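PDB 4XEA: peptidase M16 domain protein from Alicyclobacillus acidocaldarius subsp. acidocaldarius DSM 446, which is a putative metallopeptidase of the insulinase-like M16 family that binds a metal ion and probably hydrolyses peptide bonds. Local coordinates for residues P6-T11 and L22-A27; L28-A33 and D365-L370; E270-M275 and A305-S310; M275-D280 and E350-K355. All coordinates share one frame; numbering follows the deposited sequence. Where two conformers were deposited one is given.

Interaction 1: P6-T11 and L22-A27; sequences PFETRT and LMPRPA
The ring of Phe7 lies between the side chain of Met23 on the facing strand and that of Arg25 just beyond its end, beside the selenium of Met23, a selenomethionine, and with one face under CD of Arg25. The selenium stands 5.0 Å from the Phe7 ring centroid, 64° off the ring normal, an oblique Met-aromatic contact; CE2 of Phe7 also meets CG of Met23 at 3.7 Å. The ring gets there through an uncommon first torsion that sets CG between its own N and carbonyl carbon (chi1 47°). The guanidinium plane of Arg25 is inclined 52° to the ring, and Arg25 NH1 bonds Asn367 OD1 and the carbonyl of Asp365. Beyond this cluster the two segments pair as strands 10-13 and 19-24 of an antiparallel beta hairpin at the border of a mixed sheet. Arg10 and Leu22 form a hydrogen-bonded pair: Arg10 N reaches Leu22 O at 2.9 Å and almost straight, and Leu22 N returns a bond to Arg10 O at 2.8 Å. Next to this pair a CA-H...O contact follows, CA of Met23 lying 3.4 Å from Glu8 O, a carbonyl that the contact buries without a conventional partner. Within 6-11, Arg10 takes the Glu8 carboxylate side-on, NH2 to OE1 at 3.0 Å and NE to OE2 at 3.3 Å, while its NH1 forms a salt bridge with Asp205.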
loop_
_atom_site.group_PDB
_atom_site.type_symbol
_atom_site.label_atom_id
_atom_site.label_comp_id
_atom_site.label_asym_id
_atom_site.label_seq_id
_atom_site.Cartn_x
_atom_site.Cartn_y
_atom_site.Cartn_z
ATOM N N PRO A 6 -19.283 12.321 -9.920
ATOM C CA PRO A 6 -19.069 13.757 -10.147
ATOM C C PRO A 6 -18.443 14.124 -11.497
ATOM O O PRO A 6 -18.463 15.291 -11.880
ATOM C CB PRO A 6 -18.117 14.162 -9.015
ATOM C CG PRO A 6 -18.142 13.047 -8.052
ATOM C CD PRO A 6 -18.444 11.817 -8.818
ATOM N N PHE A 7 -17.920 13.138 -12.214
ATOM C CA PHE A 7 -17.214 13.349 -13.475
ATOM C C PHE A 7 -17.923 12.635 -14.618
ATOM O O PHE A 7 -18.766 11.779 -14.383
ATOM C CB PHE A 7 -15.795 12.791 -13.372
ATOM C CG PHE A 7 -15.711 11.386 -12.779
ATOM C CD1 PHE A 7 -15.406 11.199 -11.433
ATOM C CD2 PHE A 7 -15.909 10.267 -13.574
ATOM C CE1 PHE A 7 -15.313 9.896 -10.887
ATOM C CE2 PHE A 7 -15.813 8.949 -13.038
ATOM C CZ PHE A 7 -15.518 8.778 -11.694
ATOM N N GLU A 8 -17.548 12.985 -15.848
ATOM C CA GLU A 8 -18.067 12.338 -17.044
ATOM C C GLU A 8 -17.445 10.962 -17.169
ATOM O O GLU A 8 -16.268 10.782 -16.831
ATOM C CB GLU A 8 -17.728 13.152 -18.310
ATOM C CG GLU A 8 -17.970 12.368 -19.607
ATOM C CD GLU A 8 -17.851 13.198 -20.887
ATOM O OE1 GLU A 8 -17.032 14.130 -20.943
ATOM O OE2 GLU A 8 -18.551 12.856 -21.859
ATOM N N THR A 9 -18.236 10.006 -17.643
ATOM C CA THR A 9 -17.710 8.748 -18.165
ATOM C C THR A 9 -18.091 8.616 -19.643
ATOM O O THR A 9 -19.277 8.484 -19.975
ATOM C CB THR A 9 -18.223 7.542 -17.375
ATOM O OG1 THR A 9 -17.883 7.714 -16.007
ATOM C CG2 THR A 9 -17.617 6.237 -17.893
ATOM N N ARG A 10 -17.068 8.607 -20.504
ATOM C CA ARG A 10 -17.222 8.550 -21.953
ATOM C C ARG A 10 -16.686 7.203 -22.453
ATOM O O ARG A 10 -15.476 6.963 -22.461
ATOM C CB ARG A 10 -16.466 9.716 -22.607
ATOM C CG ARG A 10 -16.811 9.976 -24.075
ATOM C CD ARG A 10 -15.951 11.096 -24.676
ATOM N NE ARG A 10 -16.101 12.373 -23.968
ATOM C CZ ARG A 10 -15.525 13.525 -24.338
ATOM N NH1 ARG A 10 -14.715 13.579 -25.392
ATOM N NH2 ARG A 10 -15.750 14.629 -23.642
ATOM N N THR A 11 -17.618 6.350 -22.872
ATOM C CA THR A 11 -17.355 4.994 -23.316
ATOM C C THR A 11 -17.838 4.807 -24.780
ATOM O O THR A 11 -19.007 5.029 -25.076
ATOM C CB THR A 11 -18.100 3.979 -22.435
ATOM O OG1 THR A 11 -17.697 4.110 -21.050
ATOM C CG2 THR A 11 -17.830 2.575 -22.903
ATOM N N LEU A 22 -13.105 6.854 -20.970
ATOM C CA LEU A 22 -12.369 7.976 -20.418
ATOM C C LEU A 22 -13.179 8.584 -19.273
ATOM O O LEU A 22 -14.393 8.763 -19.379
ATOM C CB LEU A 22 -12.095 9.050 -21.478
ATOM C CG LEU A 22 -11.387 8.656 -22.781
ATOM C CD1 LEU A 22 -11.314 9.871 -23.767
ATOM C CD2 LEU A 22 -10.005 8.059 -22.535
HETATM N N MSE A 23 -12.501 8.861 -18.166
HETATM C CA MSE A 23 -13.106 9.502 -16.998
HETATM C C MSE A 23 -12.318 10.764 -16.604
HETATM O O MSE A 23 -11.537 10.747 -15.648
HETATM C CB MSE A 23 -13.147 8.504 -15.824
HETATM C CG MSE A 23 -14.174 7.397 -16.004
HETATM SE SE MSE A 23 -13.965 6.039 -14.620
HETATM C CE MSE A 23 -12.559 4.998 -15.493
ATOM N N PRO A 24 -12.523 11.879 -17.332
ATOM C CA PRO A 24 -11.784 13.096 -17.010
ATOM C C PRO A 24 -12.181 13.691 -15.649
ATOM O O PRO A 24 -13.355 13.774 -15.336
ATOM C CB PRO A 24 -12.149 14.044 -18.169
ATOM C CG PRO A 24 -13.438 13.514 -18.727
ATOM C CD PRO A 24 -13.386 12.034 -18.519
ATOM N N ARG A 25 -11.188 14.061 -14.834
ATOM C CA ARG A 25 -11.398 14.636 -13.494
ATOM C C ARG A 25 -10.430 15.802 -13.421
ATOM O O ARG A 25 -9.278 15.622 -13.042
ATOM C CB ARG A 25 -11.121 13.585 -12.403
ATOM C CG ARG A 25 -11.864 12.254 -12.625
ATOM C CD ARG A 25 -11.400 11.151 -11.666
ATOM N NE ARG A 25 -11.784 11.456 -10.289
ATOM C CZ ARG A 25 -11.194 10.988 -9.188
ATOM N NH1 ARG A 25 -10.176 10.135 -9.253
ATOM N NH2 ARG A 25 -11.639 11.386 -8.000
ATOM N N PRO A 26 -10.891 17.005 -13.815
ATOM C CA PRO A 26 -9.983 18.136 -14.088
ATOM C C PRO A 26 -9.240 18.682 -12.876
ATOM O O PRO A 26 -8.197 19.330 -13.035
ATOM C CB PRO A 26 -10.901 19.206 -14.704
ATOM C CG PRO A 26 -12.308 18.779 -14.417
ATOM C CD PRO A 26 -12.273 17.274 -14.261
ATOM N N ALA A 27 -9.766 18.415 -11.682
ATOM C CA ALA A 27 -9.154 18.900 -10.448
ATOM C C ALA A 27 -7.880 18.122 -10.047
ATOM O O ALA A 27 -7.167 18.541 -9.136
ATOM C CB ALA A 27 -10.182 18.860 -9.298
#

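Interaction 2: L28-A33 and D365-L370; sequences LHQTYA and DQNAFL
Asn367, in the first turn of helix 367-379, meets Leu28 and Gln30 ahead of strand 31-37 and Tyr32 within it. Its ND2 gives a nearly straight hydrogen bond to OE1 of Gln30 at 3.0 Å, which OE1 accepts on a lone pair in its carbonyl plane, with the two amides 35° apart. A first torsion that places CG of Asn367 beside its own N (chi1 -72°) sends the amide toward Gln30, where CD1 of Leu28 packs 3.6 Å from ND2; OD1 accepts from Arg25. CB of Asn367 rests against CB of Tyr32. Ala368 follows, its CA over the centre of the Tyr32 ring, 3.7 Å from the centroid and 1° off the normal, a CH-pi contact, and its CB touches CE2 at 3.6 Å. A leucine in place of Tyr32 would probably lose the aromatic face that Ala368 CA rests on. A water accepts from Ala368 N at 3.0 Å and donates to Gln30 OE1, so that OE1 receives two donors. Asp365 of the second subunit takes the backbone N-H groups of His29 and Gln30. Strand 31-37 runs between strands 194-200 and 95-101, the first turn of helix 367-379 packs against it, and Asn367 also touches Ala199 of strand 194-200.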
loop_
_atom_site.group_PDB
_atom_site.type_symbol
_atom_site.label_atom_id
_atom_site.label_comp_id
_atom_site.label_asym_id
_atom_site.label_seq_id
_atom_site.Cartn_x
_atom_site.Cartn_y
_atom_site.Cartn_z
ATOM N N LEU A 28 -7.588 17.023 -10.732
ATOM C CA LEU A 28 -6.477 16.140 -10.360
ATOM C C LEU A 28 -5.231 16.330 -11.220
ATOM O O LEU A 28 -5.341 16.614 -12.400
ATOM C CB LEU A 28 -6.919 14.684 -10.446
ATOM C CG LEU A 28 -8.053 14.273 -9.520
ATOM C CD1 LEU A 28 -8.176 12.753 -9.616
ATOM C CD2 LEU A 28 -7.817 14.728 -8.095
ATOM N N HIS A 29 -4.057 16.147 -10.603
ATOM C CA HIS A 29 -2.766 16.228 -11.285
ATOM C C HIS A 29 -2.441 14.940 -12.016
ATOM O O HIS A 29 -1.825 14.965 -13.079
ATOM C CB HIS A 29 -1.641 16.518 -10.278
ATOM C CG HIS A 29 -1.778 17.823 -9.545
ATOM N ND1 HIS A 29 -1.497 19.045 -10.124
ATOM C CD2 HIS A 29 -2.155 18.090 -8.272
ATOM C CE1 HIS A 29 -1.676 20.007 -9.233
ATOM N NE2 HIS A 29 -2.068 19.455 -8.097
ATOM N N GLN A 30 -2.867 13.797 -11.456
ATOM C CA GLN A 30 -2.540 12.495 -12.017
ATOM C C GLN A 30 -3.538 12.037 -13.061
ATOM O O GLN A 30 -4.746 12.207 -12.891
ATOM C CB GLN A 30 -2.483 11.446 -10.912
ATOM C CG GLN A 30 -1.986 10.070 -11.381
ATOM C CD GLN A 30 -2.465 8.941 -10.489
ATOM O OE1 GLN A 30 -3.649 8.702 -10.363
ATOM N NE2 GLN A 30 -1.537 8.255 -9.874
ATOM N N THR A 31 -3.021 11.462 -14.143
ATOM C CA THR A 31 -3.809 10.644 -15.084
ATOM C C THR A 31 -3.283 9.212 -14.945
ATOM O O THR A 31 -2.070 9.009 -14.823
ATOM C CB THR A 31 -3.683 11.162 -16.537
ATOM O OG1 THR A 31 -4.248 12.464 -16.610
ATOM C CG2 THR A 31 -4.441 10.235 -17.584
ATOM N N TYR A 32 -4.202 8.238 -14.889
ATOM C CA TYR A 32 -3.857 6.837 -14.753
ATOM C C TYR A 32 -4.554 6.140 -15.916
ATOM O O TYR A 32 -5.756 6.351 -16.173
ATOM C CB TYR A 32 -4.314 6.319 -13.378
ATOM C CG TYR A 32 -3.914 4.879 -12.999
ATOM C CD1 TYR A 32 -4.545 3.768 -13.590
ATOM C CD2 TYR A 32 -2.955 4.624 -12.024
ATOM C CE1 TYR A 32 -4.193 2.449 -13.236
ATOM C CE2 TYR A 32 -2.604 3.292 -11.657
ATOM C CZ TYR A 32 -3.237 2.226 -12.270
ATOM O OH TYR A 32 -2.903 0.921 -11.948
ATOM N N ALA A 33 -3.784 5.367 -16.671
ATOM C CA ALA A 33 -4.273 4.776 -17.917
ATOM C C ALA A 33 -3.925 3.281 -17.930
ATOM O O ALA A 33 -2.806 2.910 -17.572
ATOM C CB ALA A 33 -3.597 5.490 -19.086
ATOM N N ASP A 365 -13.079 7.511 -5.362
ATOM C CA ASP A 365 -12.176 8.675 -5.394
ATOM C C ASP A 365 -10.828 8.441 -6.098
ATOM O O ASP A 365 -10.129 9.421 -6.402
ATOM C CB ASP A 365 -11.827 9.127 -3.977
ATOM C CG ASP A 365 -12.968 9.817 -3.272
ATOM O OD1 ASP A 365 -14.006 10.082 -3.910
ATOM O OD2 ASP A 365 -12.809 10.124 -2.071
ATOM N N GLN A 366 -10.418 7.178 -6.281
ATOM C CA GLN A 366 -9.035 6.872 -6.695
ATOM C C GLN A 366 -8.961 6.545 -8.177
ATOM O O GLN A 366 -9.629 5.610 -8.625
ATOM C CB GLN A 366 -8.499 5.639 -5.944
ATOM C CG GLN A 366 -8.313 5.781 -4.417
ATOM C CD GLN A 366 -7.280 6.824 -4.063
ATOM O OE1 GLN A 366 -6.204 6.868 -4.670
ATOM N NE2 GLN A 366 -7.597 7.687 -3.088
ATOM N N ASN A 367 -8.124 7.258 -8.937
ATOM C CA ASN A 367 -7.961 6.957 -10.374
ATOM C C ASN A 367 -7.641 5.478 -10.576
ATOM O O ASN A 367 -8.267 4.855 -11.418
ATOM C CB ASN A 367 -6.850 7.767 -11.019
ATOM C CG ASN A 367 -7.210 9.229 -11.193
ATOM O OD1 ASN A 367 -8.368 9.584 -11.420
ATOM N ND2 ASN A 367 -6.209 10.078 -11.103
ATOM N N ALA A 368 -6.677 4.949 -9.823
ATOM C CA ALA A 368 -6.245 3.552 -10.016
ATOM C C ALA A 368 -7.399 2.571 -9.812
ATOM O O ALA A 368 -7.592 1.656 -10.614
ATOM C CB ALA A 368 -5.083 3.183 -9.111
ATOM N N PHE A 369 -8.156 2.716 -8.736
ATOM C CA PHE A 369 -9.330 1.845 -8.533
ATOM C C PHE A 369 -10.371 1.954 -9.676
ATOM O O PHE A 369 -10.811 0.939 -10.277
ATOM C CB PHE A 369 -9.965 2.131 -7.166
ATOM C CG PHE A 369 -11.222 1.319 -6.886
ATOM C CD1 PHE A 369 -11.142 0.154 -6.111
ATOM C CD2 PHE A 369 -12.464 1.747 -7.330
ATOM C CE1 PHE A 369 -12.299 -0.598 -5.823
ATOM C CE2 PHE A 369 -13.632 0.977 -7.069
ATOM C CZ PHE A 369 -13.525 -0.190 -6.289
ATOM N N LEU A 370 -10.775 3.174 -10.011
ATOM C CA LEU A 370 -11.734 3.370 -11.087
ATOM C C LEU A 370 -11.312 2.638 -12.359
ATOM O O LEU A 370 -12.119 1.979 -13.031
ATOM C CB LEU A 370 -11.897 4.866 -11.396
ATOM C CG LEU A 370 -12.625 5.679 -10.355
ATOM C CD1 LEU A 370 -12.353 7.184 -10.530
ATOM C CD2 LEU A 370 -14.092 5.367 -10.391
HETATM O O HOH W 1 -4.676 6.500 -8.287
#

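Interaction 3: E270-M275 and A305-S310; sequences EQDTAM and ANYQLS
Tyr307 lies flat against helix 265-283, which packs on the border strand 304-309 of the mixed sheet in the peptidase M16 inactive domain. The axes of 270-275 and 305-309 run antiparallel, 8.9 Å apart at closest approach. On the tight side, CG of Met275, a selenomethionine, stands over the centre of the Tyr307 ring, 3.5 Å from the centroid and 4° off the normal, a CH-pi contact; the selenium lies farther above the same face. The Met275 chain crosses the ring at about a right angle. Gln271 adds its extended chain: NE2 donates to Tyr307 OH at 2.9 Å, and CD2 of Leu309 packs against that NE2 at 3.5 Å. Tyr307 OH also bonds to Glu259. A phenylalanine in place of Tyr307 would probably leave the Gln271 amide and the Glu259 carboxylate without the hydroxyl they share. On the other side the contact is looser and mediated by water. A first torsion that swings CG of Asp272 opposite its own N (chi1 -165°) brings the carboxylate to the ring edge, while OD2 is held by Tyr377. One water donates to both Asp272 OD1 and Tyr307 O, and OD1 itself comes within 3.3 Å of Tyr307 CD2, near the ring plane.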
loop_
_atom_site.group_PDB
_atom_site.type_symbol
_atom_site.label_atom_id
_atom_site.label_comp_id
_atom_site.label_asym_id
_atom_site.label_seq_id
_atom_site.Cartn_x
_atom_site.Cartn_y
_atom_site.Cartn_z
ATOM N N GLU A 270 -22.451 -9.564 -9.203
ATOM C CA GLU A 270 -23.330 -9.775 -8.055
ATOM C C GLU A 270 -22.696 -10.746 -7.047
ATOM O O GLU A 270 -22.752 -10.545 -5.834
ATOM C CB GLU A 270 -24.715 -10.285 -8.528
ATOM C CG GLU A 270 -25.812 -10.287 -7.457
ATOM C CD GLU A 270 -25.730 -11.474 -6.480
ATOM O OE1 GLU A 270 -25.037 -12.471 -6.807
ATOM O OE2 GLU A 270 -26.366 -11.396 -5.394
ATOM N N GLN A 271 -22.152 -11.832 -7.548
ATOM C CA GLN A 271 -21.610 -12.885 -6.665
ATOM C C GLN A 271 -20.333 -12.400 -5.940
ATOM O O GLN A 271 -20.140 -12.672 -4.761
ATOM C CB GLN A 271 -21.327 -14.124 -7.494
ATOM C CG GLN A 271 -20.984 -15.369 -6.704
ATOM C CD GLN A 271 -20.994 -16.587 -7.587
ATOM O OE1 GLN A 271 -22.035 -16.965 -8.105
ATOM N NE2 GLN A 271 -19.848 -17.206 -7.760
ATOM N N ASP A 272 -19.479 -11.684 -6.663
ATOM C CA ASP A 272 -18.261 -11.071 -6.084
ATOM C C ASP A 272 -18.606 -10.026 -4.980
ATOM O O ASP A 272 -18.011 -10.010 -3.880
ATOM C CB ASP A 272 -17.443 -10.450 -7.217
ATOM C CG ASP A 272 -16.004 -10.094 -6.821
ATOM O OD1 ASP A 272 -15.408 -10.721 -5.920
ATOM O OD2 ASP A 272 -15.456 -9.162 -7.460
ATOM N N THR A 273 -19.596 -9.185 -5.260
ATOM C CA THR A 273 -20.010 -8.172 -4.307
ATOM C C THR A 273 -20.627 -8.812 -3.071
ATOM O O THR A 273 -20.287 -8.457 -1.948
ATOM C CB THR A 273 -20.998 -7.186 -4.934
ATOM O OG1 THR A 273 -20.364 -6.589 -6.061
ATOM C CG2 THR A 273 -21.374 -6.089 -3.956
ATOM N N ALA A 274 -21.485 -9.792 -3.299
ATOM C CA ALA A 274 -22.101 -10.522 -2.224
ATOM C C ALA A 274 -21.054 -11.212 -1.312
ATOM O O ALA A 274 -21.199 -11.207 -0.099
ATOM C CB ALA A 274 -23.086 -11.545 -2.774
HETATM N N MSE A 275 -20.016 -11.794 -1.889
HETATM C CA MSE A 275 -18.976 -12.411 -1.069
HETATM C C MSE A 275 -18.169 -11.362 -0.271
HETATM O O MSE A 275 -17.703 -11.635 0.844
HETATM C CB MSE A 275 -18.046 -13.268 -1.927
HETATM C CG MSE A 275 -18.665 -14.553 -2.428
HETATM SE SE MSE A 275 -19.315 -15.674 -1.021
HETATM C CE MSE A 275 -17.571 -16.136 -0.215
ATOM N N ALA A 305 -9.645 -12.532 4.666
ATOM C CA ALA A 305 -10.558 -13.381 3.920
ATOM C C ALA A 305 -10.743 -12.681 2.576
ATOM O O ALA A 305 -11.047 -11.472 2.534
ATOM C CB ALA A 305 -11.859 -13.510 4.619
ATOM N N ASN A 306 -10.526 -13.427 1.497
ATOM C CA ASN A 306 -10.561 -12.893 0.141
ATOM C C ASN A 306 -11.318 -13.838 -0.786
ATOM O O ASN A 306 -11.364 -15.057 -0.561
ATOM C CB ASN A 306 -9.134 -12.707 -0.401
ATOM C CG ASN A 306 -8.334 -11.618 0.381
ATOM O OD1 ASN A 306 -7.443 -11.935 1.169
ATOM N ND2 ASN A 306 -8.705 -10.358 0.201
ATOM N N TYR A 307 -11.862 -13.271 -1.861
ATOM C CA TYR A 307 -12.619 -14.072 -2.833
ATOM C C TYR A 307 -12.106 -13.775 -4.210
ATOM O O TYR A 307 -11.865 -12.600 -4.544
ATOM C CB TYR A 307 -14.068 -13.632 -2.763
ATOM C CG TYR A 307 -14.996 -14.429 -3.638
ATOM C CD1 TYR A 307 -15.220 -15.763 -3.401
ATOM C CD2 TYR A 307 -15.714 -13.821 -4.688
ATOM C CE1 TYR A 307 -16.068 -16.514 -4.217
ATOM C CE2 TYR A 307 -16.603 -14.561 -5.482
ATOM C CZ TYR A 307 -16.778 -15.886 -5.251
ATOM O OH TYR A 307 -17.636 -16.631 -6.034
ATOM N N GLN A 308 -12.004 -14.799 -5.043
ATOM C CA GLN A 308 -11.531 -14.623 -6.406
ATOM C C GLN A 308 -12.519 -15.299 -7.349
ATOM O O GLN A 308 -12.777 -16.472 -7.187
ATOM C CB GLN A 308 -10.144 -15.252 -6.545
ATOM C CG GLN A 308 -9.532 -15.085 -7.928
ATOM C CD GLN A 308 -8.734 -13.792 -8.075
ATOM O OE1 GLN A 308 -7.860 -13.492 -7.260
ATOM N NE2 GLN A 308 -9.035 -13.025 -9.124
ATOM N N LEU A 309 -13.050 -14.566 -8.338
ATOM C CA LEU A 309 -14.050 -15.107 -9.264
ATOM C C LEU A 309 -13.708 -14.669 -10.685
ATOM O O LEU A 309 -13.406 -13.480 -10.943
ATOM C CB LEU A 309 -15.461 -14.624 -8.895
ATOM C CG LEU A 309 -16.659 -15.238 -9.661
ATOM C CD1 LEU A 309 -16.689 -16.768 -9.624
ATOM C CD2 LEU A 309 -17.923 -14.604 -9.100
ATOM N N SER A 310 -13.759 -15.643 -11.579
ATOM C CA SER A 310 -13.399 -15.466 -12.977
ATOM C C SER A 310 -14.461 -16.234 -13.797
ATOM O O SER A 310 -15.361 -16.856 -13.229
ATOM C CB SER A 310 -12.008 -16.089 -13.159
ATOM O OG SER A 310 -11.451 -15.818 -14.393
HETATM O O HOH W 2 -12.847 -11.706 -7.807
HETATM O O HOH W 3 -12.950 -10.133 -5.487
#

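Interaction 4: M275-D280 and E350-K355; sequences MTILLD and ERARKK
Asp280 and Lys355 make the polar link between the helices: NZ of Lys355 gives a hydrogen bond to OD1 of Asp280 at 2.6 Å, a salt bridge that uses the syn lone pair of that oxygen. The other carboxylate oxygen, OD2, lies 3.3 Å from CB of Ala352, so the group is wedged between the ammonium and the small methyl. Alongside, CG2 of Ile277 meets CB of Ala352 at 3.8 Å and N of Arg353 at 3.6 Å, while the carbonyl oxygen of Ile277 comes to 3.5 Å from the Ala352 CB. The small side chain of Ala352 is consistent with the close backbones, 5.5 Å between CA of Ile277 and CA of Ala352. The Lys355 chain reaches its partner by leaving with CG opposite its own N (chi1 -176°) and then bending at its third torsion, which lays CD and CE along the Asp280 carboxylate. A further bond from NZ to Thr286 OG1 helps to fix the ammonium, and Pro285 packs on both side chains of the pair. Farther out, Arg353 turns its tip away from Ile277 and grips Glu350 of its own helix side-on, while its NH1 bonds the carbonyls of Leu394 and Met397. The axes of 275-280 and 350-355 cross at 126°, a helix-helix crossing at an alanine within the peptidase M16 inactive domain.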
loop_
_atom_site.group_PDB
_atom_site.type_symbol
_atom_site.label_atom_id
_atom_site.label_comp_id
_atom_site.label_asym_id
_atom_site.label_seq_id
_atom_site.Cartn_x
_atom_site.Cartn_y
_atom_site.Cartn_z
HETATM N N MSE A 275 -20.016 -11.794 -1.889
HETATM C CA MSE A 275 -18.976 -12.411 -1.069
HETATM C C MSE A 275 -18.169 -11.362 -0.271
HETATM O O MSE A 275 -17.703 -11.635 0.844
HETATM C CB MSE A 275 -18.046 -13.268 -1.927
HETATM C CG MSE A 275 -18.665 -14.553 -2.428
HETATM SE SE MSE A 275 -19.315 -15.674 -1.021
HETATM C CE MSE A 275 -17.571 -16.136 -0.215
ATOM N N THR A 276 -17.974 -10.177 -0.834
ATOM C CA THR A 276 -17.177 -9.163 -0.136
ATOM C C THR A 276 -17.906 -8.858 1.184
ATOM O O THR A 276 -17.267 -8.818 2.254
ATOM C CB THR A 276 -16.973 -7.904 -1.012
ATOM O OG1 THR A 276 -16.284 -8.292 -2.208
ATOM C CG2 THR A 276 -16.162 -6.826 -0.320
ATOM N N ILE A 277 -19.236 -8.691 1.105
ATOM C CA ILE A 277 -20.038 -8.380 2.287
ATOM C C ILE A 277 -20.019 -9.542 3.262
ATOM O O ILE A 277 -19.752 -9.345 4.446
ATOM C CB ILE A 277 -21.503 -8.020 1.951
ATOM C CG1 ILE A 277 -21.559 -6.757 1.102
ATOM C CG2 ILE A 277 -22.299 -7.813 3.247
ATOM C CD1 ILE A 277 -22.799 -6.665 0.200
ATOM N N LEU A 278 -20.261 -10.749 2.744
ATOM C CA LEU A 278 -20.325 -11.953 3.583
ATOM C C LEU A 278 -19.037 -12.268 4.335
ATOM O O LEU A 278 -19.069 -12.567 5.526
ATOM C CB LEU A 278 -20.765 -13.155 2.740
ATOM C CG LEU A 278 -21.145 -14.449 3.442
ATOM C CD1 LEU A 278 -22.179 -14.224 4.525
ATOM C CD2 LEU A 278 -21.640 -15.482 2.423
ATOM N N LEU A 279 -17.917 -12.204 3.633
ATOM C CA LEU A 279 -16.603 -12.461 4.239
ATOM C C LEU A 279 -16.236 -11.420 5.299
ATOM O O LEU A 279 -15.626 -11.758 6.314
ATOM C CB LEU A 279 -15.529 -12.557 3.163
ATOM C CG LEU A 279 -15.661 -13.773 2.257
ATOM C CD1 LEU A 279 -14.547 -13.766 1.159
ATOM C CD2 LEU A 279 -15.645 -15.099 3.044
ATOM N N ASP A 280 -16.631 -10.169 5.086
ATOM C CA ASP A 280 -16.427 -9.146 6.103
ATOM C C ASP A 280 -17.253 -9.450 7.354
ATOM O O ASP A 280 -16.734 -9.323 8.482
ATOM C CB ASP A 280 -16.742 -7.729 5.601
ATOM C CG ASP A 280 -16.579 -6.691 6.689
ATOM O OD1 ASP A 280 -15.444 -6.444 7.175
ATOM O OD2 ASP A 280 -17.604 -6.147 7.108
ATOM N N GLU A 350 -25.797 -6.198 8.200
ATOM C CA GLU A 350 -26.012 -4.777 7.885
ATOM C C GLU A 350 -24.752 -3.922 8.183
ATOM O O GLU A 350 -24.477 -2.955 7.475
ATOM C CB GLU A 350 -27.258 -4.197 8.609
ATOM C CG GLU A 350 -28.635 -4.744 8.118
ATOM C CD GLU A 350 -28.899 -4.532 6.619
ATOM O OE1 GLU A 350 -28.236 -3.675 5.997
ATOM O OE2 GLU A 350 -29.783 -5.214 6.050
ATOM N N ARG A 351 -23.998 -4.257 9.224
ATOM C CA ARG A 351 -22.771 -3.506 9.500
ATOM C C ARG A 351 -21.773 -3.735 8.376
ATOM O O ARG A 351 -21.047 -2.829 7.990
ATOM C CB ARG A 351 -22.143 -3.843 10.867
ATOM C CG ARG A 351 -22.848 -3.197 12.061
ATOM C CD ARG A 351 -22.039 -3.332 13.370
ATOM N NE ARG A 351 -21.748 -4.741 13.679
ATOM C CZ ARG A 351 -22.548 -5.561 14.374
ATOM N NH1 ARG A 351 -22.177 -6.819 14.580
ATOM N NH2 ARG A 351 -23.721 -5.151 14.849
ATOM N N ALA A 352 -21.761 -4.948 7.836
ATOM C CA ALA A 352 -20.837 -5.300 6.799
ATOM C C ALA A 352 -21.189 -4.589 5.489
ATOM O O ALA A 352 -20.293 -4.030 4.815
ATOM C CB ALA A 352 -20.818 -6.822 6.590
ATOM N N ARG A 353 -22.456 -4.670 5.095
ATOM C CA ARG A 353 -22.936 -3.952 3.916
ATOM C C ARG A 353 -22.559 -2.450 4.005
ATOM O O ARG A 353 -22.079 -1.875 3.025
ATOM C CB ARG A 353 -24.446 -4.081 3.784
ATOM C CG ARG A 353 -25.009 -3.468 2.518
ATOM C CD ARG A 353 -26.197 -2.532 2.804
ATOM N NE ARG A 353 -27.354 -3.264 3.300
ATOM C CZ ARG A 353 -28.104 -4.069 2.551
ATOM N NH1 ARG A 353 -27.841 -4.243 1.253
ATOM N NH2 ARG A 353 -29.139 -4.703 3.099
ATOM N N LYS A 354 -22.748 -1.842 5.165
ATOM C CA LYS A 354 -22.415 -0.415 5.343
ATOM C C LYS A 354 -20.898 -0.128 5.297
ATOM O O LYS A 354 -20.487 0.886 4.735
ATOM C CB LYS A 354 -22.971 0.112 6.657
ATOM C CG LYS A 354 -22.840 1.662 6.804
ATOM C CD LYS A 354 -22.636 2.097 8.213
ATOM C CE LYS A 354 -23.892 2.735 8.801
ATOM N NZ LYS A 354 -25.051 1.841 8.570
ATOM N N LYS A 355 -20.073 -1.016 5.870
ATOM C CA LYS A 355 -18.612 -0.896 5.732
ATOM C C LYS A 355 -18.202 -0.987 4.275
ATOM O O LYS A 355 -17.412 -0.179 3.802
ATOM C CB LYS A 355 -17.869 -1.966 6.558
ATOM C CG LYS A 355 -16.315 -1.845 6.539
ATOM C CD LYS A 355 -15.586 -3.098 7.060
ATOM C CE LYS A 355 -15.690 -3.303 8.556
ATOM N NZ LYS A 355 -14.994 -4.599 8.978
#

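In the fold
From the N terminus, interaction 1 closes a short hairpin at the border of the first mixed sheet, and the chain then passes directly into interaction 2. That contact closes a loop of more than three hundred residues, bringing the start of helix 367-379 back to strand 31-37; interactions 1 and 2 touch where Arg25 meets Asn367 and Asp365. Interactions 3 and 4 are both nested inside this loop and cross each other, with Met275 shared on helix 265-283. They tie that helix to strand 304-309 of the second mixed sheet and to helix 346-363. Interactions 2 and 3 are about 9 Å apart at their nearest atoms.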